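Glycoside Hydrolase Family 43_12 (Metagenome, PDB 7JVH) probably hydrolyses glycosidic bonds in plant cell-wall polysaccharides such as xylan or arabinose-bearing hemicellulose, as a gut-metagenome glycoside hydrolase of family 43. Local coordinates at residues 278-291 with 346-358. Sequence-based numbering, arbitrary orientation.
Sequences EPWNNNPILTQRHF and TWPVFENGLVPLS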
loop_
_atom_site.group_PDB
_atom_site.type_symbol
_atom_site.label_atom_id
_atom_site.label_comp_id
_atom_site.label_asym_id
_atom_site.label_seq_id
_atom_site.Cartn_x
_atom_site.Cartn_y
_atom_site.Cartn_z
ATOM N N GLU A 278 9.221 -28.965 8.945
ATOM C CA GLU A 278 9.271 -28.845 10.401
ATOM C C GLU A 278 9.637 -27.423 10.807
ATOM O O GLU A 278 10.520 -26.815 10.204
ATOM C CB GLU A 278 10.303 -29.807 11.003
ATOM C CG GLU A 278 10.104 -31.273 10.633
ATOM C CD GLU A 278 8.813 -31.876 11.167
ATOM O OE1 GLU A 278 8.061 -31.192 11.890
ATOM O OE2 GLU A 278 8.524 -33.046 10.850
ATOM N N PRO A 279 8.976 -26.861 11.847
ATOM C CA PRO A 279 9.324 -25.524 12.338
ATOM C C PRO A 279 10.619 -25.529 13.161
ATOM O O PRO A 279 10.844 -26.438 13.966
ATOM C CB PRO A 279 8.145 -25.170 13.245
ATOM C CG PRO A 279 7.583 -26.498 13.688
ATOM C CD PRO A 279 7.894 -27.501 12.612
ATOM N N TRP A 280 11.463 -24.514 12.953
ATOM C CA TRP A 280 12.581 -24.250 13.848
ATOM C C TRP A 280 12.008 -24.124 15.252
ATOM O O TRP A 280 11.040 -23.390 15.463
ATOM C CB TRP A 280 13.288 -22.953 13.458
ATOM C CG TRP A 280 14.595 -22.693 14.176
ATOM C CD1 TRP A 280 15.344 -23.585 14.899
ATOM C CD2 TRP A 280 15.328 -21.464 14.183
ATOM N NE1 TRP A 280 16.482 -22.979 15.377
ATOM C CE2 TRP A 280 16.499 -21.679 14.942
ATOM C CE3 TRP A 280 15.111 -20.205 13.618
ATOM C CZ2 TRP A 280 17.442 -20.672 15.152
ATOM C CZ3 TRP A 280 16.044 -19.224 13.824
ATOM C CH2 TRP A 280 17.196 -19.457 14.587
ATOM N N ASN A 281 12.590 -24.851 16.211
ATOM C CA ASN A 281 12.210 -24.703 17.602
ATOM C C ASN A 281 12.133 -23.220 17.987
ATOM O O ASN A 281 11.261 -22.821 18.758
ATOM C CB ASN A 281 13.171 -25.423 18.509
ATOM C CG ASN A 281 12.869 -25.180 19.975
ATOM O OD1 ASN A 281 11.736 -25.368 20.411
ATOM N ND2 ASN A 281 13.880 -24.736 20.747
ATOM N N ASN A 282 13.075 -22.417 17.456
ATOM C CA ASN A 282 13.076 -20.965 17.613
ATOM C C ASN A 282 12.074 -20.369 16.656
ATOM O O ASN A 282 12.337 -20.238 15.455
ATOM C CB ASN A 282 14.460 -20.384 17.329
ATOM C CG ASN A 282 14.529 -18.878 17.539
ATOM O OD1 ASN A 282 14.800 -18.418 18.641
ATOM N ND2 ASN A 282 14.323 -18.118 16.479
ATOM N N ASN A 283 10.902 -20.021 17.189
ATOM C CA ASN A 283 9.876 -19.348 16.407
ATOM C C ASN A 283 8.989 -18.558 17.358
ATOM O O ASN A 283 8.781 -18.979 18.494
ATOM C CB ASN A 283 9.064 -20.372 15.589
ATOM C CG ASN A 283 9.525 -20.468 14.145
ATOM O OD1 ASN A 283 9.643 -19.453 13.458
ATOM N ND2 ASN A 283 9.800 -21.685 13.682
ATOM N N PRO A 284 8.477 -17.372 16.967
ATOM C CA PRO A 284 8.764 -16.775 15.659
ATOM C C PRO A 284 10.178 -16.140 15.535
ATOM O O PRO A 284 10.911 -16.076 16.525
ATOM C CB PRO A 284 7.714 -15.673 15.564
ATOM C CG PRO A 284 7.476 -15.275 16.985
ATOM C CD PRO A 284 7.614 -16.533 17.805
ATOM N N ILE A 285 10.532 -15.712 14.314
ATOM C CA ILE A 285 11.795 -15.049 14.019
ATOM C C ILE A 285 11.659 -13.534 13.769
ATOM O O ILE A 285 12.670 -12.840 13.577
ATOM C CB ILE A 285 12.523 -15.669 12.821
ATOM C CG1 ILE A 285 11.612 -15.745 11.587
ATOM C CG2 ILE A 285 13.071 -17.048 13.195
ATOM C CD1 ILE A 285 12.325 -16.069 10.295
ATOM N N LEU A 286 10.413 -13.046 13.810
ATOM C CA LEU A 286 10.108 -11.610 13.583
ATOM C C LEU A 286 8.754 -11.215 14.175
ATOM O O LEU A 286 7.762 -11.597 13.613
ATOM C CB LEU A 286 10.078 -11.345 12.083
ATOM C CG LEU A 286 9.700 -9.919 11.718
ATOM C CD1 LEU A 286 10.851 -8.990 12.002
ATOM C CD2 LEU A 286 9.316 -9.816 10.264
ATOM N N THR A 287 8.733 -10.437 15.252
ATOM C CA THR A 287 7.468 -9.948 15.806
ATOM C C THR A 287 7.696 -8.759 16.735
ATOM O O THR A 287 8.791 -8.557 17.220
ATOM C CB THR A 287 6.722 -11.039 16.603
ATOM O OG1 THR A 287 5.434 -10.553 16.992
ATOM C CG2 THR A 287 7.504 -11.460 17.850
ATOM N N GLN A 288 6.631 -7.991 16.961
ATOM C CA GLN A 288 6.579 -6.960 17.987
ATOM C C GLN A 288 5.452 -7.194 18.991
ATOM O O GLN A 288 5.235 -6.359 19.869
ATOM C CB GLN A 288 6.386 -5.600 17.333
ATOM C CG GLN A 288 7.546 -5.142 16.462
ATOM C CD GLN A 288 8.815 -4.883 17.259
ATOM O OE1 GLN A 288 9.001 -3.812 17.867
ATOM N NE2 GLN A 288 9.684 -5.881 17.288
ATOM N N ARG A 289 4.769 -8.347 18.882
ATOM C CA ARG A 289 3.481 -8.556 19.534
ATOM C C ARG A 289 3.499 -8.588 21.059
ATOM O O ARG A 289 2.501 -8.259 21.698
ATOM C CB ARG A 289 2.809 -9.810 18.975
ATOM C CG ARG A 289 3.436 -11.135 19.393
ATOM C CD ARG A 289 2.868 -12.189 18.449
ATOM N NE ARG A 289 3.459 -13.487 18.675
ATOM C CZ ARG A 289 3.303 -14.544 17.880
ATOM N NH1 ARG A 289 2.532 -14.461 16.797
ATOM N NH2 ARG A 289 3.918 -15.699 18.181
ATOM N N HIS A 290 4.647 -8.939 21.642
ATOM C CA HIS A 290 4.814 -8.982 23.095
ATOM C C HIS A 290 5.160 -7.642 23.775
ATOM O O HIS A 290 5.570 -7.629 24.922
ATOM C CB HIS A 290 5.860 -10.045 23.440
ATOM C CG HIS A 290 5.543 -11.398 22.881
ATOM N ND1 HIS A 290 4.490 -12.158 23.339
ATOM C CD2 HIS A 290 6.138 -12.127 21.908
ATOM C CE1 HIS A 290 4.438 -13.291 22.662
ATOM N NE2 HIS A 290 5.428 -13.300 21.789
ATOM N N PHE A 291 4.965 -6.523 23.063
ATOM C CA PHE A 291 5.186 -5.163 23.584
ATOM C C PHE A 291 3.861 -4.380 23.623
ATOM O O PHE A 291 3.088 -4.428 22.685
ATOM C CB PHE A 291 6.203 -4.408 22.696
ATOM C CG PHE A 291 7.449 -5.198 22.371
ATOM C CD1 PHE A 291 8.067 -5.982 23.336
ATOM C CD2 PHE A 291 8.008 -5.147 21.111
ATOM C CE1 PHE A 291 9.191 -6.743 23.032
ATOM C CE2 PHE A 291 9.147 -5.883 20.803
ATOM C CZ PHE A 291 9.747 -6.687 21.757
ATOM N N THR A 346 21.943 -22.709 9.615
ATOM C CA THR A 346 20.761 -23.439 9.137
ATOM C C THR A 346 19.556 -22.519 8.874
ATOM O O THR A 346 18.917 -22.636 7.836
ATOM C CB THR A 346 20.347 -24.524 10.156
ATOM O OG1 THR A 346 21.462 -25.393 10.409
ATOM C CG2 THR A 346 19.167 -25.337 9.646
ATOM N N TRP A 347 19.274 -21.606 9.813
ATOM C CA TRP A 347 18.066 -20.779 9.795
ATOM C C TRP A 347 18.295 -19.275 9.675
ATOM O O TRP A 347 19.265 -18.740 10.209
ATOM C CB TRP A 347 17.281 -20.984 11.083
ATOM C CG TRP A 347 16.952 -22.400 11.433
ATOM C CD1 TRP A 347 17.631 -23.202 12.280
ATOM C CD2 TRP A 347 15.811 -23.143 10.986
ATOM N NE1 TRP A 347 16.995 -24.419 12.381
ATOM C CE2 TRP A 347 15.875 -24.407 11.596
ATOM C CE3 TRP A 347 14.742 -22.858 10.124
ATOM C CZ2 TRP A 347 14.922 -25.395 11.369
ATOM C CZ3 TRP A 347 13.787 -23.845 9.900
ATOM C CH2 TRP A 347 13.887 -25.097 10.519
ATOM N N PRO A 348 17.367 -18.537 9.024
ATOM C CA PRO A 348 17.461 -17.077 8.930
ATOM C C PRO A 348 17.071 -16.383 10.225
ATOM O O PRO A 348 16.043 -16.714 10.813
ATOM C CB PRO A 348 16.432 -16.747 7.846
ATOM C CG PRO A 348 15.414 -17.821 7.961
ATOM C CD PRO A 348 16.175 -19.072 8.343
ATOM N N VAL A 349 17.898 -15.420 10.649
ATOM C CA VAL A 349 17.664 -14.592 11.819
ATOM C C VAL A 349 17.482 -13.174 11.304
ATOM O O VAL A 349 18.339 -12.662 10.592
ATOM C CB VAL A 349 18.888 -14.595 12.755
ATOM C CG1 VAL A 349 18.779 -13.512 13.827
ATOM C CG2 VAL A 349 19.090 -15.971 13.377
ATOM N N PHE A 350 16.395 -12.541 11.747
ATOM C CA PHE A 350 16.113 -11.114 11.454
ATOM C C PHE A 350 16.882 -10.331 12.510
ATOM O O PHE A 350 16.523 -10.460 13.665
ATOM C CB PHE A 350 14.614 -10.833 11.582
ATOM C CG PHE A 350 13.825 -11.041 10.318
ATOM C CD1 PHE A 350 13.418 -12.302 9.937
ATOM C CD2 PHE A 350 13.503 -9.981 9.497
ATOM C CE1 PHE A 350 12.715 -12.496 8.766
ATOM C CE2 PHE A 350 12.803 -10.177 8.324
ATOM C CZ PHE A 350 12.407 -11.435 7.962
ATOM N N GLU A 351 17.921 -9.597 12.120
ATOM C CA GLU A 351 18.745 -8.873 13.120
ATOM C C GLU A 351 17.865 -7.895 13.907
ATOM O O GLU A 351 17.348 -6.969 13.317
ATOM C CB GLU A 351 20.000 -8.308 12.459
ATOM C CG GLU A 351 21.058 -9.368 12.229
ATOM C CD GLU A 351 22.310 -8.951 11.487
ATOM O OE1 GLU A 351 22.456 -7.771 11.201
ATOM O OE2 GLU A 351 23.128 -9.814 11.202
ATOM N N ASN A 352 17.697 -8.169 15.197
ATOM C CA ASN A 352 16.854 -7.411 16.155
ATOM C C ASN A 352 15.380 -7.480 15.746
ATOM O O ASN A 352 14.669 -6.541 16.028
ATOM C CB ASN A 352 17.314 -5.970 16.363
ATOM C CG ASN A 352 18.800 -5.831 16.567
ATOM O OD1 ASN A 352 19.311 -6.161 17.619
ATOM N ND2 ASN A 352 19.487 -5.311 15.575
ATOM N N GLY A 353 14.941 -8.576 15.136
ATOM C CA GLY A 353 13.540 -8.703 14.708
ATOM C C GLY A 353 12.654 -9.105 15.862
ATOM O O GLY A 353 11.474 -9.211 15.669
ATOM N N LEU A 354 13.237 -9.322 17.024
ATOM C CA LEU A 354 12.492 -9.703 18.226
ATOM C C LEU A 354 12.671 -8.741 19.425
ATOM O O LEU A 354 12.210 -9.029 20.529
ATOM C CB LEU A 354 12.895 -11.138 18.641
ATOM C CG LEU A 354 12.704 -12.213 17.559
ATOM C CD1 LEU A 354 13.426 -13.504 17.889
ATOM C CD2 LEU A 354 11.215 -12.492 17.358
ATOM N N VAL A 355 13.353 -7.607 19.213
ATOM C CA VAL A 355 13.379 -6.513 20.191
ATOM C C VAL A 355 12.656 -5.305 19.597
ATOM O O VAL A 355 12.440 -5.255 18.393
ATOM C CB VAL A 355 14.834 -6.182 20.648
ATOM C CG1 VAL A 355 15.353 -7.291 21.535
ATOM C CG2 VAL A 355 15.768 -5.907 19.459
ATOM N N PRO A 356 12.205 -4.322 20.402
ATOM C CA PRO A 356 11.486 -3.160 19.853
ATOM C C PRO A 356 12.254 -2.459 18.734
ATOM O O PRO A 356 13.431 -2.137 18.907
ATOM C CB PRO A 356 11.318 -2.248 21.072
ATOM C CG PRO A 356 11.287 -3.199 22.226
ATOM C CD PRO A 356 12.291 -4.286 21.872
ATOM N N LEU A 357 11.609 -2.284 17.600
ATOM C CA LEU A 357 12.275 -1.677 16.437
ATOM C C LEU A 357 12.606 -0.205 16.684
ATOM O O LEU A 357 11.896 0.457 17.436
ATOM C CB LEU A 357 11.334 -1.790 15.243
ATOM C CG LEU A 357 11.082 -3.196 14.723
ATOM C CD1 LEU A 357 10.001 -3.175 13.661
ATOM C CD2 LEU A 357 12.352 -3.791 14.159
ATOM N N SER A 358 13.706 0.254 16.112
ATOM C CA SER A 358 13.979 1.671 16.103
ATOM C C SER A 358 13.949 2.143 14.666
ATOM O O SER A 358 14.161 1.371 13.725
ATOM C CB SER A 358 15.300 2.013 16.789
ATOM O OG SER A 358 16.346 1.254 16.244
HETATM O O HOH W 1 15.034 -13.517 13.978
#
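With its CG anti to the backbone N (chi1 -171°), Trp280 swings its indole over that of Trp347. The two rings run past each other in opposite directions, face to face, with five-membered centroids 3.3 Å apart and planes only 6° from parallel. Each CB then sits over the partner's six-membered ring, a reciprocal pair of CH-pi contacts that wide, flat tryptophans are well suited to make. Asn282 CB covers the other face of Trp280, completing a sandwich; an alanine in place of Trp280 would probably strip the Trp347 ring of its stacking partner and leave it freer to tilt.

Midway, a water accepts from Phe350 N at 2.8 Å; its link to Ile285 O is suspiciously short and so doubtful. Leu286 lays CD2 over the Phe350 ring, while Ile285 CD1 meets that ring at its edge, 3.9 Å from CE1; branched aliphatic chains can cover both face and edge, which suits this buried middle. Gly353 fits closely here: a CB would press on Leu286 CD1 and clash with Phe350 CB. Its carbonyl O accepts from Thr287 N at 3.0 Å, and Leu354 CD2 lies against Pro284 O and Leu286 N.

Further along, the bent Gln288 chain brings its amide against the backbone of 355-357, which a group able both to donate and to accept suits: NE2 gives a hydrogen to Val355 O and OE1 takes one from Leu357 N, each at 3.0 Å. Pro356 CG rests over the face of Phe291, closing that end.

Strands 278-279 and 349-350 are the outer strands of two neighbouring four-stranded sheets, consistent with adjacent blades of the five-bladed beta-propeller of family 43. Ile285 and Leu286 both face Glu265, at the start of strand 265-270, as a classic beta bulge, and Phe350 packs on Val341 of strand 335-342 and Leu307 of strand 300-308.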